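Local coordinates for carbonic anhydrase (Porphyridium purpureum, PDB 1DDZ), which probably catalyses the zinc-dependent, reversible hydration of carbon dioxide to hydrogencarbonate, at residues A[355-360]-A[403-408]; A[104-109]-A[360-365]; A[41-46]-A[473-478]. One frame throughout, in Å; residues are numbered along the deposited sequence.

Contact 1 of 3, residues A[355-360]-A[403-408]; sequences QCIHSD and DNWLRH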
# COMPACT_ATOMS: atom_id res chain seq x y z
N GLN A 355 10.29 1.57 9.91
CA GLN A 355 10.18 0.38 9.07
C GLN A 355 10.57 0.63 7.61
O GLN A 355 10.34 1.73 7.06
CB GLN A 355 8.75 -0.16 9.07
CG GLN A 355 8.23 -0.66 10.40
CD GLN A 355 8.90 -1.93 10.82
OE1 GLN A 355 10.04 -1.92 11.28
NE2 GLN A 355 8.18 -3.02 10.72
N CYS A 356 11.19 -0.39 7.02
CA CYS A 356 11.61 -0.36 5.61
C CYS A 356 11.09 -1.65 5.00
O CYS A 356 11.87 -2.49 4.57
CB CYS A 356 13.14 -0.33 5.49
SG CYS A 356 13.87 1.16 6.09
N ILE A 357 9.77 -1.81 5.02
CA ILE A 357 9.11 -2.99 4.49
C ILE A 357 9.43 -3.14 3.00
O ILE A 357 9.47 -2.15 2.27
CB ILE A 357 7.62 -2.88 4.78
CG1 ILE A 357 7.42 -2.86 6.31
CG2 ILE A 357 6.85 -3.99 4.11
CD1 ILE A 357 6.07 -2.34 6.77
N HIS A 358 9.74 -4.38 2.59
CA HIS A 358 10.12 -4.69 1.20
C HIS A 358 9.22 -4.07 0.15
O HIS A 358 9.69 -3.48 -0.82
CB HIS A 358 10.12 -6.20 0.94
CG HIS A 358 11.16 -6.95 1.70
ND1 HIS A 358 12.50 -6.65 1.61
CD2 HIS A 358 11.07 -8.02 2.53
CE1 HIS A 358 13.19 -7.50 2.35
NE2 HIS A 358 12.35 -8.34 2.92
N SER A 359 7.91 -4.25 0.34
CA SER A 359 6.91 -3.77 -0.59
C SER A 359 6.18 -2.49 -0.21
O SER A 359 5.16 -2.19 -0.79
CB SER A 359 5.92 -4.87 -0.81
OG SER A 359 5.64 -5.48 0.43
N ASP A 360 6.73 -1.70 0.71
CA ASP A 360 6.08 -0.46 1.14
C ASP A 360 6.30 0.69 0.15
O ASP A 360 7.40 1.22 0.09
CB ASP A 360 6.61 -0.07 2.50
CG ASP A 360 5.88 1.12 3.08
OD1 ASP A 360 4.65 1.05 3.16
OD2 ASP A 360 6.52 2.10 3.47
N ASP A 403 -1.75 -2.11 14.28
CA ASP A 403 -1.28 -3.41 14.75
C ASP A 403 -0.91 -4.44 13.69
O ASP A 403 -0.11 -5.33 13.96
CB ASP A 403 -2.17 -3.94 15.88
CG ASP A 403 -2.25 -2.96 17.06
OD1 ASP A 403 -1.21 -2.42 17.50
OD2 ASP A 403 -3.37 -2.67 17.54
N ASN A 404 -1.42 -4.28 12.47
CA ASN A 404 -1.01 -5.19 11.38
C ASN A 404 0.34 -4.69 10.83
O ASN A 404 1.23 -5.47 10.50
CB ASN A 404 -2.10 -5.31 10.33
CG ASN A 404 -3.24 -6.14 10.83
OD1 ASN A 404 -3.03 -7.22 11.38
ND2 ASN A 404 -4.47 -5.60 10.74
N TRP A 405 0.50 -3.38 10.78
CA TRP A 405 1.77 -2.77 10.39
C TRP A 405 2.91 -3.28 11.37
O TRP A 405 3.96 -3.73 10.93
CB TRP A 405 1.62 -1.25 10.48
CG TRP A 405 2.88 -0.44 10.39
CD1 TRP A 405 3.62 0.05 11.43
CD2 TRP A 405 3.52 0.04 9.19
NE1 TRP A 405 4.67 0.79 10.95
CE2 TRP A 405 4.63 0.81 9.58
CE3 TRP A 405 3.25 -0.09 7.83
CZ2 TRP A 405 5.47 1.44 8.67
CZ3 TRP A 405 4.09 0.53 6.92
CH2 TRP A 405 5.18 1.29 7.34
N LEU A 406 2.65 -3.24 12.68
CA LEU A 406 3.62 -3.65 13.70
C LEU A 406 3.99 -5.13 13.71
O LEU A 406 5.04 -5.51 14.27
CB LEU A 406 3.15 -3.21 15.10
CG LEU A 406 3.09 -1.70 15.34
CD1 LEU A 406 2.46 -1.35 16.67
CD2 LEU A 406 4.46 -1.12 15.26
N ARG A 407 3.20 -5.97 13.04
CA ARG A 407 3.49 -7.40 12.96
C ARG A 407 4.87 -7.67 12.38
O ARG A 407 5.47 -8.71 12.61
CB ARG A 407 2.42 -8.15 12.18
CG ARG A 407 1.20 -8.49 12.99
CD ARG A 407 1.65 -9.24 14.20
NE ARG A 407 0.57 -9.89 14.92
CZ ARG A 407 0.27 -9.67 16.20
NH1 ARG A 407 0.98 -8.80 16.92
NH2 ARG A 407 -0.69 -10.39 16.78
N HIS A 408 5.40 -6.69 11.65
CA HIS A 408 6.72 -6.81 11.08
C HIS A 408 7.80 -6.83 12.17
O HIS A 408 8.84 -7.50 12.02
CB HIS A 408 6.96 -5.68 10.08
CG HIS A 408 6.33 -5.92 8.75
ND1 HIS A 408 5.19 -5.27 8.33
CD2 HIS A 408 6.64 -6.80 7.76
CE1 HIS A 408 4.82 -5.74 7.15
NE2 HIS A 408 5.69 -6.67 6.79
O HOH W 1 10.29 -5.13 11.22

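Contact 2 of 3, residues A[104-109]-A[360-365]; sequences HSDISF and DMSFLS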
# COMPACT_ATOMS: atom_id res chain seq x y z
N HIS A 104 -5.74 7.27 0.72
CA HIS A 104 -6.74 6.48 1.43
C HIS A 104 -6.28 5.13 1.92
O HIS A 104 -6.48 4.79 3.07
CB HIS A 104 -7.99 6.25 0.55
CG HIS A 104 -8.68 7.50 0.11
ND1 HIS A 104 -8.87 7.83 -1.22
CD2 HIS A 104 -9.29 8.48 0.82
CE1 HIS A 104 -9.58 8.94 -1.30
NE2 HIS A 104 -9.85 9.35 -0.07
N SER A 105 -5.66 4.35 1.05
CA SER A 105 -5.23 3.01 1.39
C SER A 105 -3.75 2.83 1.68
O SER A 105 -3.28 1.71 1.74
CB SER A 105 -5.72 2.02 0.31
OG SER A 105 -5.50 2.55 -0.98
N ASP A 106 -3.05 3.92 1.96
CA ASP A 106 -1.62 3.85 2.29
C ASP A 106 -1.51 3.46 3.76
O ASP A 106 -1.84 4.25 4.64
CB ASP A 106 -0.93 5.20 2.05
CG ASP A 106 0.56 5.19 2.39
OD1 ASP A 106 1.18 4.14 2.35
OD2 ASP A 106 1.12 6.24 2.72
N ILE A 107 -1.04 2.25 4.03
CA ILE A 107 -0.90 1.74 5.39
C ILE A 107 0.20 2.46 6.16
O ILE A 107 0.14 2.51 7.37
CB ILE A 107 -0.66 0.21 5.43
CG1 ILE A 107 -0.76 -0.31 6.86
CG2 ILE A 107 0.69 -0.11 4.83
CD1 ILE A 107 -2.10 -0.79 7.23
N SER A 108 1.22 3.00 5.49
CA SER A 108 2.26 3.71 6.23
C SER A 108 1.65 4.97 6.84
O SER A 108 1.98 5.37 7.96
CB SER A 108 3.45 4.08 5.33
OG SER A 108 4.31 4.99 6.00
N PHE A 109 0.73 5.59 6.09
CA PHE A 109 0.04 6.78 6.54
C PHE A 109 -1.01 6.40 7.59
O PHE A 109 -1.05 6.98 8.68
CB PHE A 109 -0.57 7.52 5.32
CG PHE A 109 -1.80 8.31 5.62
CD1 PHE A 109 -1.77 9.37 6.53
CD2 PHE A 109 -3.02 7.96 5.04
CE1 PHE A 109 -2.94 10.06 6.87
CE2 PHE A 109 -4.19 8.63 5.37
CZ PHE A 109 -4.15 9.68 6.29
N ASP A 360 6.73 -1.70 0.71
CA ASP A 360 6.08 -0.46 1.14
C ASP A 360 6.30 0.69 0.15
O ASP A 360 7.40 1.22 0.09
CB ASP A 360 6.61 -0.07 2.50
CG ASP A 360 5.88 1.12 3.08
OD1 ASP A 360 4.65 1.05 3.16
OD2 ASP A 360 6.52 2.10 3.47
N MET A 361 5.26 1.12 -0.57
CA MET A 361 5.36 2.19 -1.56
C MET A 361 5.77 3.54 -0.99
O MET A 361 6.52 4.27 -1.65
CB MET A 361 4.07 2.33 -2.38
CG MET A 361 3.85 1.21 -3.38
SD MET A 361 5.06 1.22 -4.72
CE MET A 361 4.52 2.69 -5.65
N SER A 362 5.29 3.88 0.20
CA SER A 362 5.71 5.15 0.79
C SER A 362 7.23 5.16 0.99
O SER A 362 7.91 6.13 0.70
CB SER A 362 5.00 5.40 2.13
OG SER A 362 5.47 6.60 2.72
N PHE A 363 7.76 4.05 1.51
CA PHE A 363 9.20 3.88 1.71
C PHE A 363 9.95 3.83 0.36
O PHE A 363 10.92 4.57 0.14
CB PHE A 363 9.45 2.61 2.58
CG PHE A 363 10.79 1.95 2.37
CD1 PHE A 363 10.85 0.64 1.91
CD2 PHE A 363 11.97 2.62 2.63
CE1 PHE A 363 12.08 0.00 1.70
CE2 PHE A 363 13.21 2.00 2.41
CZ PHE A 363 13.25 0.68 1.95
N LEU A 364 9.49 2.97 -0.56
CA LEU A 364 10.13 2.83 -1.87
C LEU A 364 10.18 4.12 -2.70
O LEU A 364 11.20 4.41 -3.34
CB LEU A 364 9.45 1.72 -2.66
CG LEU A 364 9.58 0.33 -2.06
CD1 LEU A 364 8.67 -0.65 -2.78
CD2 LEU A 364 11.04 -0.11 -2.12
N SER A 365 9.11 4.91 -2.65
CA SER A 365 9.05 6.17 -3.39
C SER A 365 10.07 7.17 -2.88
O SER A 365 10.73 7.84 -3.67
CB SER A 365 7.62 6.74 -3.35
OG SER A 365 6.71 5.83 -3.99
O HOH W 2 3.04 7.74 3.80
O HOH W 3 3.30 2.83 1.97
O HOH W 4 6.96 4.15 5.15

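Contact 3 of 3, residues A[41-46]-A[473-478]; sequences ANNEAW and GKLRDM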
# COMPACT_ATOMS: atom_id res chain seq x y z
N ALA A 41 31.04 11.77 14.34
CA ALA A 41 31.84 12.90 14.76
C ALA A 41 30.98 14.17 14.83
O ALA A 41 31.11 15.00 15.75
CB ALA A 41 32.99 13.11 13.78
N ASN A 42 30.10 14.33 13.85
CA ASN A 42 29.22 15.49 13.79
C ASN A 42 28.19 15.42 14.89
O ASN A 42 27.89 16.42 15.52
CB ASN A 42 28.57 15.59 12.41
CG ASN A 42 29.51 16.19 11.39
OD1 ASN A 42 30.31 17.07 11.73
ND2 ASN A 42 29.45 15.72 10.15
N ASN A 43 27.65 14.24 15.12
CA ASN A 43 26.69 14.06 16.19
C ASN A 43 27.34 14.41 17.54
O ASN A 43 26.69 15.00 18.40
CB ASN A 43 26.25 12.61 16.26
CG ASN A 43 25.52 12.30 17.54
OD1 ASN A 43 25.97 11.50 18.35
ND2 ASN A 43 24.39 12.94 17.74
N GLU A 44 28.60 14.04 17.70
CA GLU A 44 29.32 14.31 18.93
C GLU A 44 29.53 15.81 19.10
O GLU A 44 29.26 16.37 20.16
CB GLU A 44 30.64 13.56 18.93
CG GLU A 44 31.42 13.67 20.24
CD GLU A 44 30.67 13.14 21.46
OE1 GLU A 44 31.18 13.32 22.58
OE2 GLU A 44 29.58 12.54 21.31
N ALA A 45 30.03 16.47 18.05
CA ALA A 45 30.23 17.92 18.09
C ALA A 45 28.93 18.61 18.56
O ALA A 45 28.95 19.50 19.41
CB ALA A 45 30.62 18.42 16.72
N TRP A 46 27.81 18.15 18.03
CA TRP A 46 26.50 18.68 18.37
C TRP A 46 26.20 18.49 19.85
O TRP A 46 25.81 19.44 20.53
CB TRP A 46 25.42 18.00 17.52
CG TRP A 46 24.03 18.25 17.99
CD1 TRP A 46 23.35 19.42 17.91
CD2 TRP A 46 23.15 17.30 18.61
NE1 TRP A 46 22.08 19.26 18.43
CE2 TRP A 46 21.93 17.97 18.87
CE3 TRP A 46 23.26 15.95 18.96
CZ2 TRP A 46 20.84 17.34 19.46
CZ3 TRP A 46 22.17 15.32 19.55
CH2 TRP A 46 20.98 16.01 19.80
N GLY A 473 21.54 11.50 23.38
CA GLY A 473 21.62 11.93 21.99
C GLY A 473 22.85 11.46 21.23
O GLY A 473 23.22 12.03 20.22
N LYS A 474 23.47 10.40 21.71
CA LYS A 474 24.66 9.87 21.08
C LYS A 474 24.26 8.77 20.10
O LYS A 474 23.56 7.84 20.47
CB LYS A 474 25.60 9.29 22.16
CG LYS A 474 26.93 8.78 21.62
CD LYS A 474 27.55 7.76 22.56
CE LYS A 474 27.89 8.35 23.92
NZ LYS A 474 28.94 9.41 23.80
N LEU A 475 24.70 8.90 18.86
CA LEU A 475 24.40 7.90 17.84
C LEU A 475 25.32 6.68 18.01
O LEU A 475 26.54 6.80 18.14
CB LEU A 475 24.57 8.49 16.43
CG LEU A 475 23.56 9.53 15.92
CD1 LEU A 475 24.02 10.01 14.56
CD2 LEU A 475 22.18 8.93 15.84
N ARG A 476 24.73 5.51 17.99
CA ARG A 476 25.44 4.25 18.15
C ARG A 476 25.35 3.45 16.84
O ARG A 476 24.28 3.33 16.22
CB ARG A 476 24.84 3.49 19.33
CG ARG A 476 24.99 4.30 20.62
CD ARG A 476 24.34 3.64 21.78
NE ARG A 476 24.43 4.48 22.97
CZ ARG A 476 25.52 4.59 23.72
NH1 ARG A 476 26.62 3.92 23.42
NH2 ARG A 476 25.49 5.32 24.82
N ASP A 477 26.50 2.95 16.41
CA ASP A 477 26.61 2.24 15.15
C ASP A 477 25.96 0.88 15.16
O ASP A 477 26.18 0.10 16.07
CB ASP A 477 28.09 2.11 14.79
CG ASP A 477 28.33 1.72 13.34
OD1 ASP A 477 27.36 1.49 12.59
OD2 ASP A 477 29.51 1.66 12.94
N MET A 478 25.09 0.63 14.18
CA MET A 478 24.43 -0.65 14.06
C MET A 478 25.01 -1.38 12.86
O MET A 478 24.65 -2.53 12.58
CB MET A 478 22.91 -0.50 13.91
CG MET A 478 22.19 0.04 15.15
SD MET A 478 22.20 -1.10 16.55
CE MET A 478 23.58 -0.41 17.47
O HOH W 5 27.65 9.42 17.96

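Contact 1 of 3, residues A[355-360]-A[403-408]
Q355 and H408 share a water: the amide NE2 of Q355 donates to it at 3.0 Å, and the water passes a weak bond of 2.9 Å on to the backbone O of H408. OE1 accepts from N437, so both polar atoms of this buried glutamine are used. Nearer the backbone, Q355 CB lies 3.7 Å from CZ2 of W405, and the side chains run past each other in opposite directions.

I357 is the wedge of the contact. With CG1 beside the backbone N (chi1 -63°), its long branch reaches between two rings. CG1 sits over the centre of the H408 imidazole, 3.9 Å from the ring centroid, while CD1 goes on to the indole and makes a CH-pi contact 3.8 Å from the centroid of the six-membered ring of W405. D360 comes to the rim of that indole, OD1 lying 3.8 Å from CZ3 and near the ring plane; its OD2 serves F363 N. The imidazole is steadied by ND1, which donates to the backbone O of W405 at 3.3 Å. Were H408 an alanine, I357 CG1 would probably lose the ring face it packs on, and W405 O its side-chain donor.

The contact flanks the second zinc site: the side chains of Q355 and C387, a zinc ligand, are about 8 Å apart. The type I turn I357 to D360 belongs to the loop joining strand 346-351 to helix 361-373. Helix 426-447 backs Q355, helix 107-119 receives W405 through I107, S108 and S111, and H358 of the turn meets H408 of the second subunit edge-to-face.

Contact 2 of 3, residues A[104-109]-A[360-365]
S108 packs against S362 where two helix N-termini meet, each opened by an aspartate N-cap: D106 before helix 107-119 and D360 before helix 361-373. The two helices belong to the two carbonic anhydrase halves of one chain, and the matching Asp-X-Ser-Phe starts face each other in a nearly twofold manner.

Take S108 outward from its backbone. CB touches the CB of S362 at 3.8 Å and lies 3.9 Å from OD1 of D360. OG then points anti to the backbone N (chi1 168°), which brings it within 3.8 Å of S362 OG, an approach rather than a bond, and to a water 2.9 Å away; that water donates to OD2 of D360. The other side repeats the theme. S362 OG bonds a second water, and this one donates to OD2 of D106 at 2.7 Å, so each serine hydroxyl is linked through water to the cap of the opposite helix.

The capping bonds differ. D106 OD1 takes S108 N in a weak bond, whereas D360 OD2 takes F363 N at 3.0 Å, from well above the carboxylate plane. The two carboxylates come close, with D106 OD1 and D360 OD1 4.7 Å apart. A third water between them donates to both, which is likely to ease the repulsion, and the helix starts would probably help stabilise the negative charge.

All five touching residues are buried. S108 also rests on H95 and N351, S362 on N97 and H349, and I107 reaches M361 of the second subunit. The water between the carboxylates has one further bond: it accepts from the backbone N of S362 at 2.9 Å.

Contact 3 of 3, residues A[41-46]-A[473-478]
This is a side-chain-to-backbone clamp: N43, on helix 38-53 near the start of the chain, grips the loop G473 to L475 that leads into the outermost strand 476-481. That strand pairs antiparallel with 462-468 at the edge of the second mixed sheet, so an early helix is fastened to a late beta connection more than 400 residues away.

The amide of N43 faces the loop with both its ends. ND2 donates to the carbonyl O of G473 at 2.9 Å, nearly straight on to the C=O and within the amide's own plane. OD1 accepts from the backbone N of L475, also at 2.9 Å, but this donor stands 52° out of the amide carbonyl plane. A water adds a 2.7 Å bond to N43 OD1 and donates at 2.9 Å to the O of L475 as well. ND2 has a second acceptor in I338 O. With two bonds on each end, the amide can hardly rotate, and G473 O and L475 N each have a partner in it. N43 gets there because CG swings anti to the backbone N (chi1 166°).

Apolar contact accompanies the clamp: CD1 of L475 meets CB of N43 at 3.8 Å. L475 also packs on V466 and Y468 of the neighbouring strand, and its side chain is about 8 Å from that of H384, a zinc ligand. E44 and K474 run side by side, but their charges stay too far apart for a salt bridge; E44 pairs instead with R47.

W46, one turn on from N43, turns its edge to the same carbonyl. A beta carbon on G473 would crowd that ring at CZ3, and W46 CZ3 already lies 3.5 Å from G473 O.

Contacts 1 and 2 form one buried region: they share D360, and CZ3 of W405 packs on CA of S108 at 3.7 Å. Both lie around the start of helix 361-373 and touch the second subunit, yet contact 1 is largely aromatic and aliphatic packing, while contact 2 is polar and carried by waters between paired caps. Contact 3 stands apart, its centre about 27 Å from that of contact 1 and about 29 Å from that of contact 2. It too is mostly buried but lies nearer the periphery of the chain, touches no other subunit and encloses the other two along the sequence. Of the three, it alone has direct hydrogen bonds between its segments.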